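Local coordinates for hypothetical protein AF1432 (Archaeoglobus fulgidus, PDB 1YNB) that probably acts as a metal-dependent 5'-deoxynucleotidase of the HD-domain family, hydrolysing deoxyribonucleoside 5'-monophosphates to deoxyribonucleosides and phosphate, at residues I14-S19 and E101-W106; L55-S60 and E117-D122; D75-R80 and C94-A99. All coordinates share one frame; numbering follows the deposited sequence.

Contact 1 of 3, residues I14-S19 and E101-W106; sequences IHEVGS and EEQLSW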
ATOM      1  N   ILE A  14      -2.310  13.581 -17.321  1.00 19.27           N
ATOM      2  CA  ILE A  14      -2.162  12.346 -16.554  1.00 17.88           C
ATOM      3  C   ILE A  14      -0.818  12.368 -15.784  1.00 17.67           C
ATOM      4  O   ILE A  14      -0.775  11.928 -14.637  1.00 17.60           O
ATOM      5  CB  ILE A  14      -2.280  11.095 -17.458  1.00 18.91           C
ATOM      6  CG1 ILE A  14      -3.760  10.996 -17.934  1.00 19.53           C
ATOM      7  CG2 ILE A  14      -1.963   9.806 -16.654  1.00 17.97           C
ATOM      8  CD1 ILE A  14      -4.021  10.043 -19.147  1.00 17.13           C
ATOM      9  N   HIS A  15       0.225  12.899 -16.417  1.00 17.52           N
ATOM     10  CA  HIS A  15       1.545  13.026 -15.762  1.00 18.51           C
ATOM     11  C   HIS A  15       1.363  13.965 -14.587  1.00 20.03           C
ATOM     12  O   HIS A  15       1.864  13.719 -13.463  1.00 17.29           O
ATOM     13  CB  HIS A  15       2.595  13.623 -16.708  1.00 17.23           C
ATOM     14  CG  HIS A  15       3.211  12.628 -17.649  1.00 17.99           C
ATOM     15  ND1 HIS A  15       3.699  11.409 -17.227  1.00 16.60           N
ATOM     16  CD2 HIS A  15       3.412  12.668 -18.985  1.00 16.79           C
ATOM     17  CE1 HIS A  15       4.164  10.740 -18.263  1.00 19.18           C
ATOM     18  NE2 HIS A  15       4.004  11.481 -19.345  1.00 18.67           N
ATOM     19  N   GLU A  16       0.623  15.053 -14.820  1.00 19.48           N
ATOM     20  CA  GLU A  16       0.419  16.043 -13.754  1.00 19.65           C
ATOM     21  C   GLU A  16      -0.328  15.467 -12.566  1.00 18.89           C
ATOM     22  O   GLU A  16      -0.018  15.769 -11.417  1.00 21.53           O
ATOM     23  CB  GLU A  16      -0.337  17.291 -14.296  1.00 20.92           C
ATOM     24  CG  GLU A  16      -0.708  18.292 -13.180  1.00 22.62           C
ATOM     25  CD  GLU A  16      -1.284  19.610 -13.712  1.00 25.33           C
ATOM     26  OE1 GLU A  16      -1.303  19.796 -14.948  1.00 27.04           O
ATOM     27  OE2 GLU A  16      -1.698  20.463 -12.891  1.00 26.03           O
ATOM     28  N   VAL A  17      -1.326  14.635 -12.829  1.00 19.20           N
ATOM     29  CA  VAL A  17      -2.106  13.993 -11.773  1.00 18.75           C
ATOM     30  C   VAL A  17      -1.193  13.104 -10.930  1.00 18.21           C
ATOM     31  O   VAL A  17      -1.409  12.956  -9.722  1.00 18.04           O
ATOM     32  CB  VAL A  17      -3.246  13.106 -12.385  1.00 20.53           C
ATOM     33  CG1 VAL A  17      -3.833  12.137 -11.345  1.00 20.56           C
ATOM     34  CG2 VAL A  17      -4.373  14.063 -12.921  1.00 22.94           C
ATOM     35  N   GLY A  18      -0.197  12.522 -11.570  1.00 16.46           N
ATOM     36  CA  GLY A  18       0.729  11.654 -10.845  1.00 17.96           C
ATOM     37  C   GLY A  18       1.562  12.462  -9.854  1.00 17.63           C
ATOM     38  O   GLY A  18       2.056  11.899  -8.865  1.00 16.79           O
ATOM     39  N   SER A  19       1.731  13.762 -10.072  1.00 16.87           N
ATOM     40  CA  SER A  19       2.488  14.568  -9.071  1.00 16.26           C
ATOM     41  C   SER A  19       1.753  14.600  -7.719  1.00 17.86           C
ATOM     42  O   SER A  19       2.348  14.929  -6.699  1.00 19.69           O
ATOM     43  CB  SER A  19       2.750  16.000  -9.561  1.00 18.90           C
ATOM     44  OG  SER A  19       1.591  16.804  -9.461  1.00 20.97           O
ATOM     45  N   GLU A 101      -9.195  25.737 -13.622  1.00 45.80           N
ATOM     46  CA  GLU A 101      -9.540  26.139 -14.979  1.00 47.37           C
ATOM     47  C   GLU A 101      -8.483  25.647 -15.959  1.00 45.90           C
ATOM     48  O   GLU A 101      -8.756  24.817 -16.842  1.00 45.24           O
ATOM     49  CB  GLU A 101      -9.633  27.669 -15.062  1.00 49.17           C
ATOM     50  CG  GLU A 101     -10.607  28.145 -16.113  1.00 52.93           C
ATOM     51  CD  GLU A 101     -12.022  27.720 -15.776  1.00 55.62           C
ATOM     52  OE1 GLU A 101     -12.594  28.301 -14.815  1.00 55.75           O
ATOM     53  OE2 GLU A 101     -12.550  26.795 -16.456  1.00 56.66           O
ATOM     54  N   GLU A 102      -7.275  26.172 -15.780  1.00 44.78           N
ATOM     55  CA  GLU A 102      -6.137  25.841 -16.620  1.00 43.55           C
ATOM     56  C   GLU A 102      -5.807  24.356 -16.566  1.00 42.44           C
ATOM     57  O   GLU A 102      -5.485  23.747 -17.587  1.00 41.78           O
ATOM     58  CB  GLU A 102      -4.928  26.663 -16.188  1.00 44.63           C
ATOM     59  CG  GLU A 102      -5.269  28.086 -15.838  1.00 46.23           C
ATOM     60  CD  GLU A 102      -4.062  28.991 -15.856  1.00 47.06           C
ATOM     61  OE1 GLU A 102      -2.962  28.530 -15.474  1.00 47.59           O
ATOM     62  OE2 GLU A 102      -4.213  30.171 -16.248  1.00 48.77           O
ATOM     63  N   GLN A 103      -5.900  23.766 -15.380  1.00 40.49           N
ATOM     64  CA  GLN A 103      -5.601  22.354 -15.244  1.00 39.36           C
ATOM     65  C   GLN A 103      -6.545  21.488 -16.074  1.00 39.83           C
ATOM     66  O   GLN A 103      -6.112  20.516 -16.696  1.00 39.75           O
ATOM     67  CB  GLN A 103      -5.671  21.949 -13.777  1.00 39.07           C
ATOM     68  CG  GLN A 103      -5.212  20.547 -13.491  1.00 37.14           C
ATOM     69  CD  GLN A 103      -5.315  20.228 -12.007  1.00 38.16           C
ATOM     70  OE1 GLN A 103      -6.386  20.378 -11.400  1.00 35.73           O
ATOM     71  NE2 GLN A 103      -4.200  19.788 -11.410  1.00 35.64           N
ATOM     72  N   LEU A 104      -7.827  21.848 -16.122  1.00 40.24           N
ATOM     73  CA  LEU A 104      -8.794  21.046 -16.879  1.00 40.56           C
ATOM     74  C   LEU A 104      -9.117  21.553 -18.279  1.00 42.66           C
ATOM     75  O   LEU A 104     -10.110  21.129 -18.883  1.00 43.25           O
ATOM     76  CB  LEU A 104     -10.091  20.905 -16.084  1.00 38.50           C
ATOM     77  CG  LEU A 104      -9.913  20.151 -14.762  1.00 39.04           C
ATOM     78  CD1 LEU A 104     -11.193  20.196 -13.984  1.00 37.50           C
ATOM     79  CD2 LEU A 104      -9.500  18.707 -15.030  1.00 38.30           C
ATOM     80  N   SER A 105      -8.273  22.433 -18.807  1.00 44.53           N
ATOM     81  CA  SER A 105      -8.487  22.991 -20.150  1.00 45.67           C
ATOM     82  C   SER A 105      -8.681  21.918 -21.224  1.00 46.82           C
ATOM     83  O   SER A 105      -9.345  22.150 -22.235  1.00 47.86           O
ATOM     84  CB  SER A 105      -7.312  23.890 -20.542  1.00 45.88           C
ATOM     85  OG  SER A 105      -6.101  23.154 -20.645  1.00 45.84           O
ATOM     86  N   TRP A 106      -8.113  20.740 -21.005  1.00 46.81           N
ATOM     87  CA  TRP A 106      -8.243  19.665 -21.977  1.00 47.54           C
ATOM     88  C   TRP A 106      -9.677  19.136 -22.075  1.00 48.63           C
ATOM     89  O   TRP A 106     -10.033  18.482 -23.055  1.00 48.71           O
ATOM     90  CB  TRP A 106      -7.302  18.503 -21.628  1.00 46.25           C
ATOM     91  CG  TRP A 106      -7.611  17.860 -20.320  1.00 45.02           C
ATOM     92  CD1 TRP A 106      -7.149  18.234 -19.094  1.00 44.16           C
ATOM     93  CD2 TRP A 106      -8.526  16.775 -20.090  1.00 44.60           C
ATOM     94  NE1 TRP A 106      -7.719  17.453 -18.112  1.00 43.23           N
ATOM     95  CE2 TRP A 106      -8.568  16.552 -18.695  1.00 43.61           C
ATOM     96  CE3 TRP A 106      -9.317  15.973 -20.932  1.00 44.20           C
ATOM     97  CZ2 TRP A 106      -9.373  15.563 -18.115  1.00 43.46           C
ATOM     98  CZ3 TRP A 106     -10.122  14.985 -20.352  1.00 43.68           C
ATOM     99  CH2 TRP A 106     -10.142  14.792 -18.956  1.00 44.71           C
TER
HETATM  100  O   HOH W   1      -3.429  19.850 -17.120  1.00 39.63           O

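Contact 2 of 3, residues L55-S60 and E117-D122; sequences LKSGES and EVYVSD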
ATOM      1  N   LEU A  55     -24.183   5.799  -0.510  1.00 29.66           N
ATOM      2  CA  LEU A  55     -24.986   4.604  -0.371  1.00 31.90           C
ATOM      3  C   LEU A  55     -25.754   4.553   0.946  1.00 34.20           C
ATOM      4  O   LEU A  55     -26.971   4.261   0.969  1.00 32.58           O
ATOM      5  CB  LEU A  55     -24.118   3.359  -0.506  1.00 32.54           C
ATOM      6  CG  LEU A  55     -23.613   3.014  -1.911  1.00 33.21           C
ATOM      7  CD1 LEU A  55     -22.947   1.642  -1.867  1.00 32.62           C
ATOM      8  CD2 LEU A  55     -24.782   2.994  -2.916  1.00 34.54           C
ATOM      9  N   LYS A  56     -25.047   4.834   2.043  1.00 32.96           N
ATOM     10  CA  LYS A  56     -25.659   4.818   3.367  1.00 34.37           C
ATOM     11  C   LYS A  56     -26.699   5.923   3.520  1.00 33.67           C
ATOM     12  O   LYS A  56     -27.502   5.888   4.444  1.00 35.24           O
ATOM     13  CB  LYS A  56     -24.577   4.965   4.453  1.00 34.51           C
ATOM     14  CG  LYS A  56     -23.712   3.718   4.644  1.00 35.88           C
ATOM     15  CD  LYS A  56     -24.418   2.678   5.505  1.00 38.94           C
ATOM     16  CE  LYS A  56     -23.873   1.283   5.238  1.00 40.48           C
ATOM     17  NZ  LYS A  56     -24.455   0.263   6.158  1.00 41.67           N
ATOM     18  N   SER A  57     -26.669   6.911   2.640  1.00 33.47           N
ATOM     19  CA  SER A  57     -27.632   8.005   2.688  1.00 34.99           C
ATOM     20  C   SER A  57     -28.821   7.674   1.797  1.00 37.48           C
ATOM     21  O   SER A  57     -29.642   8.539   1.507  1.00 38.29           O
ATOM     22  CB  SER A  57     -27.006   9.306   2.199  1.00 34.01           C
ATOM     23  OG  SER A  57     -26.042   9.780   3.123  1.00 33.83           O
ATOM     24  N   GLY A  58     -28.877   6.428   1.348  1.00 38.53           N
ATOM     25  CA  GLY A  58     -29.949   5.981   0.492  1.00 41.47           C
ATOM     26  C   GLY A  58     -29.818   6.275  -0.993  1.00 42.89           C
ATOM     27  O   GLY A  58     -30.682   5.830  -1.760  1.00 44.69           O
ATOM     28  N   GLU A  59     -28.776   7.000  -1.414  1.00 42.76           N
ATOM     29  CA  GLU A  59     -28.594   7.333  -2.834  1.00 41.06           C
ATOM     30  C   GLU A  59     -28.274   6.095  -3.684  1.00 39.62           C
ATOM     31  O   GLU A  59     -27.965   5.016  -3.156  1.00 39.12           O
ATOM     32  CB  GLU A  59     -27.520   8.417  -2.982  1.00 43.51           C
ATOM     33  CG  GLU A  59     -27.821   9.663  -2.133  1.00 45.70           C
ATOM     34  CD  GLU A  59     -28.136  10.917  -2.950  1.00 47.05           C
ATOM     35  OE1 GLU A  59     -28.486  10.799  -4.144  1.00 48.84           O
ATOM     36  OE2 GLU A  59     -28.045  12.032  -2.392  1.00 47.07           O
ATOM     37  N   SER A  60     -28.396   6.232  -5.001  1.00 38.57           N
ATOM     38  CA  SER A  60     -28.172   5.106  -5.911  1.00 38.72           C
ATOM     39  C   SER A  60     -26.691   4.816  -6.147  1.00 37.78           C
ATOM     40  O   SER A  60     -25.852   5.673  -5.916  1.00 37.95           O
ATOM     41  CB  SER A  60     -28.810   5.398  -7.267  1.00 38.50           C
ATOM     42  OG  SER A  60     -28.090   6.421  -7.933  1.00 39.31           O
ATOM     43  N   GLU A 117     -21.470  17.544  -3.865  1.00 33.19           N
ATOM     44  CA  GLU A 117     -20.466  18.262  -3.117  1.00 34.80           C
ATOM     45  C   GLU A 117     -20.571  18.046  -1.623  1.00 33.83           C
ATOM     46  O   GLU A 117     -19.564  18.132  -0.920  1.00 31.86           O
ATOM     47  CB  GLU A 117     -20.472  19.762  -3.449  1.00 36.98           C
ATOM     48  CG  GLU A 117     -19.845  20.037  -4.825  1.00 43.39           C
ATOM     49  CD  GLU A 117     -18.610  19.137  -5.109  1.00 45.61           C
ATOM     50  OE1 GLU A 117     -17.546  19.296  -4.461  1.00 48.28           O
ATOM     51  OE2 GLU A 117     -18.703  18.255  -5.984  1.00 47.42           O
ATOM     52  N   VAL A 118     -21.766  17.762  -1.117  1.00 31.68           N
ATOM     53  CA  VAL A 118     -21.851  17.547   0.321  1.00 32.88           C
ATOM     54  C   VAL A 118     -21.208  16.228   0.714  1.00 32.17           C
ATOM     55  O   VAL A 118     -20.584  16.150   1.761  1.00 32.03           O
ATOM     56  CB  VAL A 118     -23.295  17.601   0.856  1.00 33.43           C
ATOM     57  CG1 VAL A 118     -23.321  17.235   2.304  1.00 32.36           C
ATOM     58  CG2 VAL A 118     -23.821  19.024   0.731  1.00 35.00           C
ATOM     59  N   TYR A 119     -21.341  15.196  -0.115  1.00 31.05           N
ATOM     60  CA  TYR A 119     -20.701  13.927   0.225  1.00 30.62           C
ATOM     61  C   TYR A 119     -19.177  14.072   0.109  1.00 29.39           C
ATOM     62  O   TYR A 119     -18.433  13.465   0.880  1.00 29.11           O
ATOM     63  CB  TYR A 119     -21.173  12.791  -0.688  1.00 30.88           C
ATOM     64  CG  TYR A 119     -22.645  12.492  -0.543  1.00 33.47           C
ATOM     65  CD1 TYR A 119     -23.176  12.095   0.691  1.00 32.13           C
ATOM     66  CD2 TYR A 119     -23.526  12.682  -1.617  1.00 34.12           C
ATOM     67  CE1 TYR A 119     -24.544  11.905   0.859  1.00 33.95           C
ATOM     68  CE2 TYR A 119     -24.905  12.488  -1.456  1.00 35.64           C
ATOM     69  CZ  TYR A 119     -25.404  12.105  -0.211  1.00 35.21           C
ATOM     70  OH  TYR A 119     -26.758  11.965  -0.015  1.00 37.89           O
ATOM     71  N   VAL A 120     -18.722  14.870  -0.850  1.00 27.92           N
ATOM     72  CA  VAL A 120     -17.295  15.080  -1.040  1.00 28.15           C
ATOM     73  C   VAL A 120     -16.742  15.824   0.166  1.00 28.78           C
ATOM     74  O   VAL A 120     -15.688  15.460   0.711  1.00 26.30           O
ATOM     75  CB  VAL A 120     -17.007  15.890  -2.326  1.00 29.06           C
ATOM     76  CG1 VAL A 120     -15.487  16.127  -2.489  1.00 27.42           C
ATOM     77  CG2 VAL A 120     -17.526  15.109  -3.543  1.00 25.27           C
ATOM     78  N   SER A 121     -17.458  16.860   0.587  1.00 26.28           N
ATOM     79  CA  SER A 121     -17.034  17.674   1.723  1.00 28.29           C
ATOM     80  C   SER A 121     -16.930  16.845   3.003  1.00 27.36           C
ATOM     81  O   SER A 121     -15.930  16.942   3.717  1.00 28.56           O
ATOM     82  CB  SER A 121     -18.022  18.830   1.952  1.00 30.49           C
ATOM     83  OG  SER A 121     -17.528  19.713   2.950  1.00 36.20           O
ATOM     84  N   ASP A 122     -17.960  16.054   3.298  1.00 24.68           N
ATOM     85  CA  ASP A 122     -17.964  15.212   4.487  1.00 25.05           C
ATOM     86  C   ASP A 122     -16.873  14.124   4.387  1.00 24.19           C
ATOM     87  O   ASP A 122     -16.217  13.783   5.391  1.00 21.70           O
ATOM     88  CB  ASP A 122     -19.303  14.501   4.661  1.00 25.86           C
ATOM     89  CG  ASP A 122     -20.328  15.313   5.491  1.00 25.43           C
ATOM     90  OD1 ASP A 122     -20.070  16.479   5.886  1.00 26.84           O
ATOM     91  OD2 ASP A 122     -21.396  14.749   5.743  1.00 25.64           O
TER

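Contact 3 of 3, residues D75-R80 and C94-A99; sequences DLHEAR and CDEEGA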
ATOM      1  N   ASP A  75      -9.036  17.799  -4.816  1.00 33.99           N
ATOM      2  CA  ASP A  75      -7.875  18.667  -4.598  1.00 34.87           C
ATOM      3  C   ASP A  75      -6.985  18.678  -5.798  1.00 33.99           C
ATOM      4  O   ASP A  75      -5.838  19.064  -5.704  1.00 34.77           O
ATOM      5  CB  ASP A  75      -7.053  18.180  -3.398  1.00 35.58           C
ATOM      6  CG  ASP A  75      -7.897  17.934  -2.195  1.00 36.67           C
ATOM      7  OD1 ASP A  75      -8.775  18.786  -1.909  1.00 37.90           O
ATOM      8  OD2 ASP A  75      -7.684  16.891  -1.541  1.00 36.32           O
ATOM      9  N   LEU A  76      -7.515  18.283  -6.950  1.00 32.92           N
ATOM     10  CA  LEU A  76      -6.671  18.182  -8.106  1.00 32.54           C
ATOM     11  C   LEU A  76      -5.792  19.381  -8.367  1.00 32.24           C
ATOM     12  O   LEU A  76      -4.624  19.238  -8.744  1.00 33.40           O
ATOM     13  CB  LEU A  76      -7.519  17.842  -9.330  1.00 32.96           C
ATOM     14  CG  LEU A  76      -6.893  16.688 -10.108  1.00 34.41           C
ATOM     15  CD1 LEU A  76      -6.601  15.513  -9.160  1.00 33.59           C
ATOM     16  CD2 LEU A  76      -7.835  16.243 -11.229  1.00 35.67           C
ATOM     17  N   HIS A  77      -6.331  20.570  -8.165  1.00 30.84           N
ATOM     18  CA  HIS A  77      -5.540  21.770  -8.412  1.00 32.27           C
ATOM     19  C   HIS A  77      -4.312  21.845  -7.497  1.00 29.87           C
ATOM     20  O   HIS A  77      -3.369  22.549  -7.810  1.00 30.95           O
ATOM     21  CB  HIS A  77      -6.409  23.018  -8.225  1.00 33.74           C
ATOM     22  CG  HIS A  77      -6.956  23.147  -6.845  1.00 34.95           C
ATOM     23  ND1 HIS A  77      -6.305  23.851  -5.853  1.00 37.63           N
ATOM     24  CD2 HIS A  77      -8.015  22.552  -6.252  1.00 35.01           C
ATOM     25  CE1 HIS A  77      -6.937  23.675  -4.706  1.00 35.25           C
ATOM     26  NE2 HIS A  77      -7.974  22.886  -4.919  1.00 36.44           N
ATOM     27  N   GLU A  78      -4.318  21.123  -6.377  1.00 28.58           N
ATOM     28  CA  GLU A  78      -3.160  21.169  -5.465  1.00 29.47           C
ATOM     29  C   GLU A  78      -1.869  20.653  -6.134  1.00 29.43           C
ATOM     30  O   GLU A  78      -0.745  20.820  -5.602  1.00 29.78           O
ATOM     31  CB  GLU A  78      -3.465  20.390  -4.182  1.00 29.62           C
ATOM     32  CG  GLU A  78      -4.552  21.060  -3.328  1.00 31.38           C
ATOM     33  CD  GLU A  78      -4.811  20.351  -2.009  1.00 32.06           C
ATOM     34  OE1 GLU A  78      -4.329  19.212  -1.820  1.00 31.49           O
ATOM     35  OE2 GLU A  78      -5.524  20.926  -1.152  1.00 32.65           O
ATOM     36  N   ALA A  79      -2.028  20.040  -7.305  1.00 29.44           N
ATOM     37  CA  ALA A  79      -0.880  19.548  -8.064  1.00 30.54           C
ATOM     38  C   ALA A  79      -0.033  20.762  -8.399  1.00 31.75           C
ATOM     39  O   ALA A  79       1.187  20.663  -8.529  1.00 31.26           O
ATOM     40  CB  ALA A  79      -1.336  18.881  -9.350  1.00 30.01           C
ATOM     41  N   ARG A  80      -0.709  21.900  -8.557  1.00 32.47           N
ATOM     42  CA  ARG A  80      -0.054  23.170  -8.860  1.00 34.45           C
ATOM     43  C   ARG A  80       0.025  24.088  -7.645  1.00 36.18           C
ATOM     44  O   ARG A  80       0.955  24.883  -7.529  1.00 37.93           O
ATOM     45  CB  ARG A  80      -0.816  23.912  -9.971  1.00 34.21           C
ATOM     46  CG  ARG A  80      -0.825  23.179 -11.297  1.00 32.21           C
ATOM     47  CD  ARG A  80      -1.862  23.771 -12.298  1.00 32.27           C
ATOM     48  NE  ARG A  80      -1.929  22.917 -13.484  1.00 31.28           N
ATOM     49  CZ  ARG A  80      -1.922  23.345 -14.741  1.00 31.97           C
ATOM     50  NH1 ARG A  80      -1.867  24.645 -15.008  1.00 33.54           N
ATOM     51  NH2 ARG A  80      -1.893  22.459 -15.736  1.00 31.05           N
ATOM     52  N   CYS A  94      -5.011  31.536  -2.411  1.00 49.10           N
ATOM     53  CA  CYS A  94      -4.861  30.799  -3.650  1.00 49.16           C
ATOM     54  C   CYS A  94      -6.033  30.922  -4.622  1.00 49.08           C
ATOM     55  O   CYS A  94      -7.199  30.862  -4.228  1.00 49.56           O
ATOM     56  CB  CYS A  94      -4.626  29.330  -3.301  1.00 49.46           C
ATOM     57  SG  CYS A  94      -4.939  28.201  -4.628  1.00 50.66           S
ATOM     58  N   ASP A  95      -5.723  31.102  -5.898  1.00 48.50           N
ATOM     59  CA  ASP A  95      -6.774  31.190  -6.896  1.00 48.08           C
ATOM     60  C   ASP A  95      -7.070  29.774  -7.387  1.00 47.72           C
ATOM     61  O   ASP A  95      -6.604  29.347  -8.443  1.00 46.75           O
ATOM     62  CB  ASP A  95      -6.335  32.089  -8.045  1.00 48.24           C
ATOM     63  CG  ASP A  95      -7.269  32.016  -9.239  1.00 47.96           C
ATOM     64  OD1 ASP A  95      -8.484  31.781  -9.055  1.00 47.27           O
ATOM     65  OD2 ASP A  95      -6.774  32.214 -10.365  1.00 48.32           O
ATOM     66  N   GLU A  96      -7.853  29.059  -6.589  1.00 48.16           N
ATOM     67  CA  GLU A  96      -8.226  27.686  -6.875  1.00 48.99           C
ATOM     68  C   GLU A  96      -8.969  27.500  -8.199  1.00 49.41           C
ATOM     69  O   GLU A  96      -8.665  26.577  -8.963  1.00 48.72           O
ATOM     70  CB  GLU A  96      -9.076  27.152  -5.726  1.00 50.45           C
ATOM     71  CG  GLU A  96      -9.509  25.706  -5.884  1.00 52.33           C
ATOM     72  CD  GLU A  96     -10.372  25.235  -4.730  1.00 53.73           C
ATOM     73  OE1 GLU A  96     -10.007  25.537  -3.560  1.00 53.97           O
ATOM     74  OE2 GLU A  96     -11.401  24.558  -4.991  1.00 54.91           O
ATOM     75  N   GLU A  97      -9.939  28.372  -8.474  1.00 49.34           N
ATOM     76  CA  GLU A  97     -10.706  28.259  -9.714  1.00 48.18           C
ATOM     77  C   GLU A  97      -9.764  28.501 -10.893  1.00 46.67           C
ATOM     78  O   GLU A  97      -9.849  27.823 -11.918  1.00 45.69           O
ATOM     79  CB  GLU A  97     -11.872  29.261  -9.707  1.00 50.73           C
ATOM     80  CG  GLU A  97     -12.907  29.060 -10.833  1.00 53.21           C
ATOM     81  CD  GLU A  97     -13.343  27.600 -11.005  1.00 55.00           C
ATOM     82  OE1 GLU A  97     -12.644  26.843 -11.728  1.00 54.24           O
ATOM     83  OE2 GLU A  97     -14.384  27.217 -10.411  1.00 56.54           O
ATOM     84  N   GLY A  98      -8.859  29.462 -10.746  1.00 45.34           N
ATOM     85  CA  GLY A  98      -7.903  29.713 -11.810  1.00 44.41           C
ATOM     86  C   GLY A  98      -7.072  28.456 -12.054  1.00 43.97           C
ATOM     87  O   GLY A  98      -6.898  28.018 -13.192  1.00 43.51           O
ATOM     88  N   ALA A  99      -6.564  27.865 -10.974  1.00 43.54           N
ATOM     89  CA  ALA A  99      -5.750  26.656 -11.073  1.00 42.66           C
ATOM     90  C   ALA A  99      -6.527  25.545 -11.753  1.00 42.32           C
ATOM     91  O   ALA A  99      -6.040  24.931 -12.700  1.00 41.46           O
ATOM     92  CB  ALA A  99      -5.302  26.202  -9.682  1.00 42.47           C
TER

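Contact 1 of 3, residues I14-S19 and E101-W106
Glu16 and Gln103 reach across from two helices whose backbones stay well apart, with CA atoms 8.8 Å from each other at the closest pair. On the first segment His15, one residue earlier, turns from this contact to the second subunit, where it bonds Glu134 of that chain. With chi1 at 174°, CG of Glu16 points opposite the backbone N and the chain runs on almost straight, which carries the carboxylate to the amide of Gln103, itself on an extended chain. NE2 of Gln103 donates to OE2 of Glu16 at 3.0 Å along a moderately bent path (N-H...O 151°). The amide comes from above the carboxylate plane, the two flat groups being turned 51° from one another. OE2 also forms a salt bridge with Arg80, and the same NE2 makes a probable second bond to Leu76 O, so neither buried polar atom relies on one partner. The other carboxylate oxygen, OE1, is tied to the second helix by a water that donates to it at 3.0 Å and to Gln103 O at 2.8 Å. Further on, Ser19 OG turns back onto Glu16 O at 2.7 Å, where Ser19 N donates as well. Helix 8-18 and the end of helix 96-103 thus lie against helix 78-81, whose Ala79 touches both Glu16 and Gln103, while Trp171 of the second subunit packs on Glu16.

Contact 2 of 3, residues L55-S60 and E117-D122
A Schellman motif closes helix 39-56, and the residues on either side of its glycine, Ser57 and Glu59, meet the phenol of Tyr119 on helix 117-135. Gly58, at positive phi (83°), is the C-prime residue of this motif; its N bonds Leu55 O, and Glu59 N reaches back to Ala54 O. The chain then brings Glu59 to the ring, with a bend at chi2 (-113°) that folds the carboxylate round to the phenol end. Tyr119 OH donates to Glu59 OE2 at 2.7 Å; OE2 accepts with its anti lone pair, which faces away from OE1. This oxygen lies in the ring plane at its edge, whereas the carboxylate as a whole stands nearly upright to the ring. The aliphatic part of Glu59 joins in, CG lying 3.3 Å from Tyr119 OH. Ser57 approaches the ring edge at CE1, with its OG 3.4 Å from that carbon, but the hydroxyl has its hydrogen bond with Leu53 O in helix 39-56, just before it. Tyr119 also packs on Leu53 and on Ala67 of helix 61-73, while Ser57 touches Ala155 of helix 154-166, placing this surface contact where several helices of the all-helical fold come together.

Contact 3 of 3, residues D75-R80 and C94-A99
One face of the His77 imidazole is covered by the side chain of Glu96 in a CH-pi contact. Glu96 CG sits 3.4 Å from the ring centroid, only 11° off the ring normal. Beyond it the carboxylate runs on over the NE2 side, nearly parallel to the ring (8° between planes), with CD 3.4 Å from His77 NE2. Beside this stack the methyl of Ala99 meets His77 CB at 3.7 Å. The ring reaches this place because His77 CG stands between the backbone N and the carbonyl carbon (chi1 61°), while Glu96 extends fully. Asp75 O lies toward the rim of the opposite face; ND1 makes a weak hydrogen bond to Thr81. Farther out, a type I turn from Asp75 to Glu78, closed by Glu78 N to Asp75 O, sets His77 in its third position. On the other side Asp95 is the N-cap of helix 96-103, its OD1 accepting from Gly98 N at 2.9 Å. Arg80 CD stays 4.4 Å from Ala99 O, its NE salt-bridged to Glu16. The turn leads from Asp75, which with His42, His74 and Asp124 is consistent with the H...HD...D metal site of HD-domain phosphohydrolases; the four side chains converge, though no metal is bound here.

Overall arrangement
Contacts 1 and 3 form one neighbourhood, their centres about 10 Å apart, and both use helix 96-103. Side chains of contact 1 bond directly to the 75-80 segment of contact 3. In sequence, both segments of contact 3 fall between those of contact 1, so the later helix 96-103 returns to the N-terminal helix 8-18. Contact 2 stands apart, with its centre about 26 Å from that of contact 1 and 24 Å from that of contact 3, and joins helix 39-56 to helix 117-135. Both segments of contact 3 also fall between those of contact 2, whereas the segments of contacts 1 and 2 alternate, tying distant parts of the chain across one another. All three contacts touch the second subunit, consistent with a homodimer.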